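Local coordinates for putative uncharacterized protein (Lodderomyces elongisporus, PDB 4IVF) that binds two glutathione molecules per subunit and, as a member of the glutathione S-transferase superfamily, probably acts on glutathione or its conjugates, at residues 14-27 / 176-188. Numbering follows the deposited sequence.
Sequences PTPNGYKISIFLEV and VADFALLGWAYRL. With GSH (glutathione), chain T; GSH (glutathione), chain U.
P16 lies against G183 and W184, and F179 against I23, F24 and V27; these two bury the most surface where helix 16-27 of the thioredoxin-like N-terminal domain meets helix 176-185 of the all-helical domain in a glutathione S-transferase fold. The axes come within 7.7 Å, roughly antiparallel at 139°. At one end the flat, apolar F179 ring brings CD2 3.6 Å from F24 CD1. F24 reaches it with CG anti to the backbone N (chi1 -158°), and V176 CG1 sits over one face of F24. At the other end, where helix 16-27 begins, G183 has no side chain to hold the backbones apart, its CA 4.4 Å from P16 CA. P16, in the first turn, where proline costs no backbone hydrogen bond, lays CB over the five-membered ring of W184, while CD meets a face of the R187 guanidinium. The extended K20 chain packs its methylenes along A180, CE 3.4 Å from A180 O and at the W184 ring edge; its ammonium, also hydrogen-bonded to Q114 and T78, donates to N17 OD1. W184 NE1 donates there too, from above the carbonyl plane. N17 ND2 donates almost straight (172°) to O31, a glycine-carboxylate oxygen of one of two bound glutathiones, at 2.9 Å.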
loop_
_atom_site.group_PDB
_atom_site.type_symbol
_atom_site.label_atom_id
_atom_site.label_comp_id
_atom_site.label_asym_id
_atom_site.label_seq_id
_atom_site.Cartn_x
_atom_site.Cartn_y
_atom_site.Cartn_z
ATOM N N PRO F 14 11.159 9.217 -14.355
ATOM C CA PRO F 14 11.269 7.897 -14.992
ATOM C C PRO F 14 11.671 6.807 -13.991
ATOM O O PRO F 14 12.850 6.498 -13.837
ATOM C CB PRO F 14 12.351 8.110 -16.053
ATOM C CG PRO F 14 13.146 9.262 -15.554
ATOM C CD PRO F 14 12.232 10.136 -14.773
ATOM N N THR F 15 10.673 6.238 -13.319
ATOM C CA THR F 15 10.874 5.358 -12.169
ATOM C C THR F 15 9.711 4.356 -12.162
ATOM O O THR F 15 8.666 4.639 -12.758
ATOM C CB THR F 15 10.859 6.166 -10.839
ATOM O OG1 THR F 15 9.608 6.845 -10.703
ATOM C CG2 THR F 15 12.017 7.193 -10.764
ATOM N N PRO F 16 9.884 3.195 -11.490
ATOM C CA PRO F 16 8.847 2.144 -11.481
ATOM C C PRO F 16 7.499 2.693 -11.050
ATOM O O PRO F 16 6.457 2.299 -11.578
ATOM C CB PRO F 16 9.324 1.151 -10.411
ATOM C CG PRO F 16 10.726 1.532 -10.071
ATOM C CD PRO F 16 11.020 2.892 -10.592
ATOM N N ASN F 17 7.529 3.614 -10.088
ATOM C CA ASN F 17 6.309 4.184 -9.560
ATOM C C ASN F 17 5.632 5.133 -10.536
ATOM O O ASN F 17 4.410 5.065 -10.726
ATOM C CB ASN F 17 6.574 4.846 -8.214
ATOM C CG ASN F 17 6.644 3.836 -7.100
ATOM O OD1 ASN F 17 5.917 2.829 -7.111
ATOM N ND2 ASN F 17 7.533 4.069 -6.148
ATOM N N GLY F 18 6.431 6.001 -11.154
ATOM C CA GLY F 18 5.960 6.857 -12.224
ATOM C C GLY F 18 5.324 6.081 -13.365
ATOM O O GLY F 18 4.262 6.453 -13.868
ATOM N N TYR F 19 5.977 4.992 -13.763
ATOM C CA TYR F 19 5.514 4.164 -14.868
ATOM C C TYR F 19 4.145 3.529 -14.611
ATOM O O TYR F 19 3.360 3.353 -15.541
ATOM C CB TYR F 19 6.543 3.065 -15.169
ATOM C CG TYR F 19 7.872 3.587 -15.655
ATOM C CD1 TYR F 19 7.941 4.710 -16.466
ATOM C CD2 TYR F 19 9.051 2.965 -15.300
ATOM C CE1 TYR F 19 9.149 5.191 -16.917
ATOM C CE2 TYR F 19 10.262 3.435 -15.747
ATOM C CZ TYR F 19 10.309 4.547 -16.556
ATOM O OH TYR F 19 11.519 5.021 -17.006
ATOM N N LYS F 20 3.862 3.177 -13.362
ATOM C CA LYS F 20 2.557 2.626 -13.006
ATOM C C LYS F 20 1.458 3.545 -13.497
ATOM O O LYS F 20 0.481 3.108 -14.106
ATOM C CB LYS F 20 2.409 2.486 -11.495
ATOM C CG LYS F 20 3.218 1.390 -10.838
ATOM C CD LYS F 20 2.856 1.394 -9.372
ATOM C CE LYS F 20 3.858 0.715 -8.473
ATOM N NZ LYS F 20 3.457 0.975 -7.042
ATOM N N ILE F 21 1.634 4.834 -13.236
ATOM C CA ILE F 21 0.610 5.810 -13.542
ATOM C C ILE F 21 0.608 6.165 -15.026
ATOM O O ILE F 21 -0.454 6.261 -15.638
ATOM C CB ILE F 21 0.750 7.085 -12.670
ATOM C CG1 ILE F 21 0.762 6.714 -11.183
ATOM C CG2 ILE F 21 -0.369 8.054 -12.964
ATOM C CD1 ILE F 21 -0.201 5.600 -10.805
ATOM N N SER F 22 1.787 6.338 -15.615
ATOM C CA SER F 22 1.829 6.712 -17.029
ATOM C C SER F 22 1.318 5.569 -17.913
ATOM O O SER F 22 0.611 5.802 -18.889
ATOM C CB SER F 22 3.225 7.160 -17.459
ATOM O OG SER F 22 4.162 6.094 -17.417
ATOM N N ILE F 23 1.677 4.339 -17.567
ATOM C CA ILE F 23 1.101 3.173 -18.237
ATOM C C ILE F 23 -0.431 3.106 -18.082
ATOM O O ILE F 23 -1.144 2.887 -19.061
ATOM C CB ILE F 23 1.724 1.857 -17.743
ATOM C CG1 ILE F 23 3.188 1.766 -18.189
ATOM C CG2 ILE F 23 0.937 0.657 -18.280
ATOM C CD1 ILE F 23 3.952 0.677 -17.514
ATOM N N PHE F 24 -0.946 3.292 -16.869
ATOM C CA PHE F 24 -2.397 3.173 -16.701
ATOM C C PHE F 24 -3.153 4.265 -17.440
ATOM O O PHE F 24 -4.194 3.999 -18.039
ATOM C CB PHE F 24 -2.839 3.121 -15.241
ATOM C CG PHE F 24 -4.180 2.484 -15.059
ATOM C CD1 PHE F 24 -4.492 1.311 -15.740
ATOM C CD2 PHE F 24 -5.129 3.042 -14.225
ATOM C CE1 PHE F 24 -5.741 0.709 -15.593
ATOM C CE2 PHE F 24 -6.371 2.454 -14.067
ATOM C CZ PHE F 24 -6.684 1.276 -14.755
ATOM N N LEU F 25 -2.622 5.487 -17.408
ATOM C CA LEU F 25 -3.222 6.582 -18.159
ATOM C C LEU F 25 -3.279 6.256 -19.653
ATOM O O LEU F 25 -4.288 6.513 -20.309
ATOM C CB LEU F 25 -2.471 7.896 -17.917
ATOM C CG LEU F 25 -2.602 8.517 -16.521
ATOM C CD1 LEU F 25 -1.568 9.633 -16.315
ATOM C CD2 LEU F 25 -4.011 9.057 -16.294
ATOM N N GLU F 26 -2.197 5.692 -20.184
ATOM C CA GLU F 26 -2.151 5.337 -21.602
ATOM C C GLU F 26 -3.165 4.229 -21.930
ATOM O O GLU F 26 -3.850 4.281 -22.951
ATOM C CB GLU F 26 -0.741 4.900 -22.005
ATOM C CG GLU F 26 0.295 6.021 -22.016
ATOM C CD GLU F 26 0.050 7.045 -23.114
ATOM O OE1 GLU F 26 -0.756 6.774 -24.030
ATOM O OE2 GLU F 26 0.670 8.127 -23.064
ATOM N N VAL F 27 -3.252 3.236 -21.051
ATOM C CA VAL F 27 -4.200 2.149 -21.207
ATOM C C VAL F 27 -5.627 2.688 -21.237
ATOM O O VAL F 27 -6.437 2.256 -22.046
ATOM C CB VAL F 27 -4.040 1.116 -20.077
ATOM C CG1 VAL F 27 -5.246 0.191 -20.013
ATOM C CG2 VAL F 27 -2.771 0.313 -20.283
ATOM N N VAL F 176 -5.613 -2.881 -12.128
ATOM C CA VAL F 176 -4.581 -1.989 -11.609
ATOM C C VAL F 176 -3.515 -2.799 -10.869
ATOM O O VAL F 176 -2.373 -2.373 -10.751
ATOM C CB VAL F 176 -5.159 -0.885 -10.669
ATOM C CG1 VAL F 176 -5.974 0.137 -11.454
ATOM C CG2 VAL F 176 -6.003 -1.496 -9.562
ATOM N N ALA F 177 -3.888 -3.974 -10.373
ATOM C CA ALA F 177 -2.922 -4.793 -9.660
ATOM C C ALA F 177 -1.809 -5.245 -10.608
ATOM O O ALA F 177 -0.634 -5.187 -10.264
ATOM C CB ALA F 177 -3.601 -5.982 -8.990
ATOM N N ASP F 178 -2.175 -5.666 -11.813
ATOM C CA ASP F 178 -1.175 -6.037 -12.815
ATOM C C ASP F 178 -0.318 -4.833 -13.212
ATOM O O ASP F 178 0.902 -4.927 -13.321
ATOM C CB ASP F 178 -1.844 -6.618 -14.063
ATOM C CG ASP F 178 -2.740 -7.798 -13.752
ATOM O OD1 ASP F 178 -3.919 -7.582 -13.403
ATOM O OD2 ASP F 178 -2.265 -8.944 -13.851
ATOM N N PHE F 179 -0.956 -3.698 -13.447
ATOM C CA PHE F 179 -0.204 -2.538 -13.894
ATOM C C PHE F 179 0.735 -2.023 -12.817
ATOM O O PHE F 179 1.835 -1.584 -13.118
ATOM C CB PHE F 179 -1.136 -1.472 -14.454
ATOM C CG PHE F 179 -1.849 -1.917 -15.699
ATOM C CD1 PHE F 179 -1.134 -2.187 -16.854
ATOM C CD2 PHE F 179 -3.222 -2.107 -15.705
ATOM C CE1 PHE F 179 -1.769 -2.615 -18.007
ATOM C CE2 PHE F 179 -3.868 -2.537 -16.843
ATOM C CZ PHE F 179 -3.137 -2.797 -18.007
ATOM N N ALA F 180 0.317 -2.131 -11.562
ATOM C CA ALA F 180 1.176 -1.804 -10.423
ATOM C C ALA F 180 2.424 -2.672 -10.384
ATOM O O ALA F 180 3.540 -2.161 -10.244
ATOM C CB ALA F 180 0.403 -1.935 -9.107
ATOM N N LEU F 181 2.237 -3.986 -10.486
ATOM C CA LEU F 181 3.364 -4.915 -10.434
ATOM C C LEU F 181 4.329 -4.674 -11.605
ATOM O O LEU F 181 5.557 -4.737 -11.461
ATOM C CB LEU F 181 2.861 -6.370 -10.431
ATOM C CG LEU F 181 3.978 -7.423 -10.388
ATOM C CD1 LEU F 181 4.773 -7.304 -9.104
ATOM C CD2 LEU F 181 3.434 -8.833 -10.561
ATOM N N LEU F 182 3.752 -4.370 -12.759
ATOM C CA LEU F 182 4.498 -4.206 -14.004
ATOM C C LEU F 182 5.582 -3.119 -13.920
ATOM O O LEU F 182 6.673 -3.272 -14.473
ATOM C CB LEU F 182 3.517 -3.887 -15.137
ATOM C CG LEU F 182 4.071 -3.743 -16.549
ATOM C CD1 LEU F 182 4.815 -5.011 -16.952
ATOM C CD2 LEU F 182 2.956 -3.417 -17.532
ATOM N N GLY F 183 5.279 -2.018 -13.234
ATOM C CA GLY F 183 6.233 -0.931 -13.111
ATOM C C GLY F 183 7.533 -1.416 -12.493
ATOM O O GLY F 183 8.603 -1.059 -12.964
ATOM N N TRP F 184 7.423 -2.248 -11.455
ATOM C CA TRP F 184 8.566 -2.757 -10.701
ATOM C C TRP F 184 9.208 -3.997 -11.298
ATOM O O TRP F 184 10.415 -4.220 -11.129
ATOM C CB TRP F 184 8.167 -3.037 -9.255
ATOM C CG TRP F 184 8.178 -1.788 -8.409
ATOM C CD1 TRP F 184 7.133 -0.946 -8.167
ATOM C CD2 TRP F 184 9.304 -1.245 -7.713
ATOM N NE1 TRP F 184 7.538 0.097 -7.359
ATOM C CE2 TRP F 184 8.867 -0.065 -7.065
ATOM C CE3 TRP F 184 10.638 -1.647 -7.561
ATOM C CZ2 TRP F 184 9.718 0.716 -6.277
ATOM C CZ3 TRP F 184 11.492 -0.860 -6.779
ATOM C CH2 TRP F 184 11.026 0.308 -6.152
ATOM N N ALA F 185 8.402 -4.813 -11.976
ATOM C CA ALA F 185 8.919 -5.992 -12.671
ATOM C C ALA F 185 9.920 -5.530 -13.730
ATOM O O ALA F 185 10.923 -6.185 -13.999
ATOM C CB ALA F 185 7.777 -6.772 -13.318
ATOM N N TYR F 186 9.625 -4.380 -14.317
ATOM C CA TYR F 186 10.477 -3.767 -15.311
ATOM C C TYR F 186 11.889 -3.511 -14.764
ATOM O O TYR F 186 12.856 -3.485 -15.522
ATOM C CB TYR F 186 9.824 -2.465 -15.763
ATOM C CG TYR F 186 10.556 -1.742 -16.852
ATOM C CD1 TYR F 186 10.473 -2.169 -18.167
ATOM C CD2 TYR F 186 11.323 -0.620 -16.569
ATOM C CE1 TYR F 186 11.149 -1.502 -19.174
ATOM C CE2 TYR F 186 11.997 0.053 -17.571
ATOM C CZ TYR F 186 11.906 -0.388 -18.867
ATOM O OH TYR F 186 12.582 0.284 -19.861
ATOM N N ARG F 187 12.001 -3.351 -13.445
ATOM C CA ARG F 187 13.274 -2.998 -12.815
ATOM C C ARG F 187 14.113 -4.198 -12.346
ATOM O O ARG F 187 15.237 -4.015 -11.860
ATOM C CB ARG F 187 13.033 -2.055 -11.637
ATOM C CG ARG F 187 12.937 -0.582 -11.998
ATOM C CD ARG F 187 14.319 0.011 -12.167
ATOM N NE ARG F 187 14.278 1.464 -12.131
ATOM C CZ ARG F 187 14.057 2.232 -13.192
ATOM N NH1 ARG F 187 13.847 1.687 -14.387
ATOM N NH2 ARG F 187 14.050 3.552 -13.056
ATOM N N LEU F 188 13.577 -5.411 -12.487
ATOM C CA LEU F 188 14.282 -6.615 -12.053
ATOM C C LEU F 188 15.589 -6.822 -12.804
ATOM O O LEU F 188 16.553 -7.353 -12.257
ATOM C CB LEU F 188 13.393 -7.856 -12.206
ATOM C CG LEU F 188 12.308 -8.081 -11.135
ATOM C CD1 LEU F 188 11.465 -9.345 -11.422
ATOM C CD2 LEU F 188 12.927 -8.166 -9.745
HETATM N N1 GSH T . 14.155 8.111 -0.323
HETATM C CA1 GSH T . 14.749 7.021 -1.058
HETATM C C1 GSH T . 15.814 6.400 -0.258
HETATM O O11 GSH T . 16.004 6.774 0.922
HETATM O O12 GSH T . 16.521 5.488 -0.739
HETATM C CB1 GSH T . 15.239 7.470 -2.438
HETATM C CG1 GSH T . 15.110 6.369 -3.427
HETATM C CD1 GSH T . 13.657 6.076 -3.806
HETATM O OE1 GSH T . 12.767 6.930 -3.675
HETATM N N2 GSH T . 13.269 4.726 -4.360
HETATM C CA2 GSH T . 11.883 4.457 -4.710
HETATM C C2 GSH T . 11.303 3.464 -3.742
HETATM O O2 GSH T . 12.025 2.617 -3.234
HETATM C CB2 GSH T . 11.810 3.872 -6.047
HETATM S SG2 GSH T . 12.619 4.900 -7.222
HETATM N N3 GSH T . 9.888 3.483 -3.411
HETATM C CA3 GSH T . 9.378 2.499 -2.479
HETATM C C3 GSH T . 7.992 2.127 -2.824
HETATM O O31 GSH T . 7.579 2.183 -4.010
HETATM O O32 GSH T . 7.217 1.758 -1.899
HETATM N N1 GSH U . 4.451 4.786 -1.844
HETATM C CA1 GSH U . 4.760 5.668 -2.932
HETATM C C1 GSH U . 3.910 5.373 -4.089
HETATM O O11 GSH U . 3.469 6.298 -4.807
HETATM O O12 GSH U . 3.623 4.192 -4.387
HETATM C CB1 GSH U . 6.232 5.537 -3.307
HETATM C CG1 GSH U . 6.611 6.713 -4.117
HETATM C CD1 GSH U . 8.105 6.812 -4.390
HETATM O OE1 GSH U . 8.933 6.015 -3.927
HETATM N N2 GSH U . 8.598 7.935 -5.264
HETATM C CA2 GSH U . 10.016 8.055 -5.516
HETATM C C2 GSH U . 10.457 9.431 -5.068
HETATM O O2 GSH U . 9.743 10.410 -5.308
HETATM C CB2 GSH U . 10.261 7.889 -6.948
HETATM S SG2 GSH U . 9.710 6.292 -7.477
HETATM N N3 GSH U . 11.721 9.605 -4.361
HETATM C CA3 GSH U . 12.121 10.940 -3.955
HETATM C C3 GSH U . 12.487 11.001 -2.525
HETATM O O31 GSH U . 12.063 10.158 -1.702
HETATM O O32 GSH U . 13.240 11.931 -2.132
HETATM O O HOH W 1 14.066 4.273 -16.039
HETATM O O HOH W 2 5.413 0.640 -4.913
#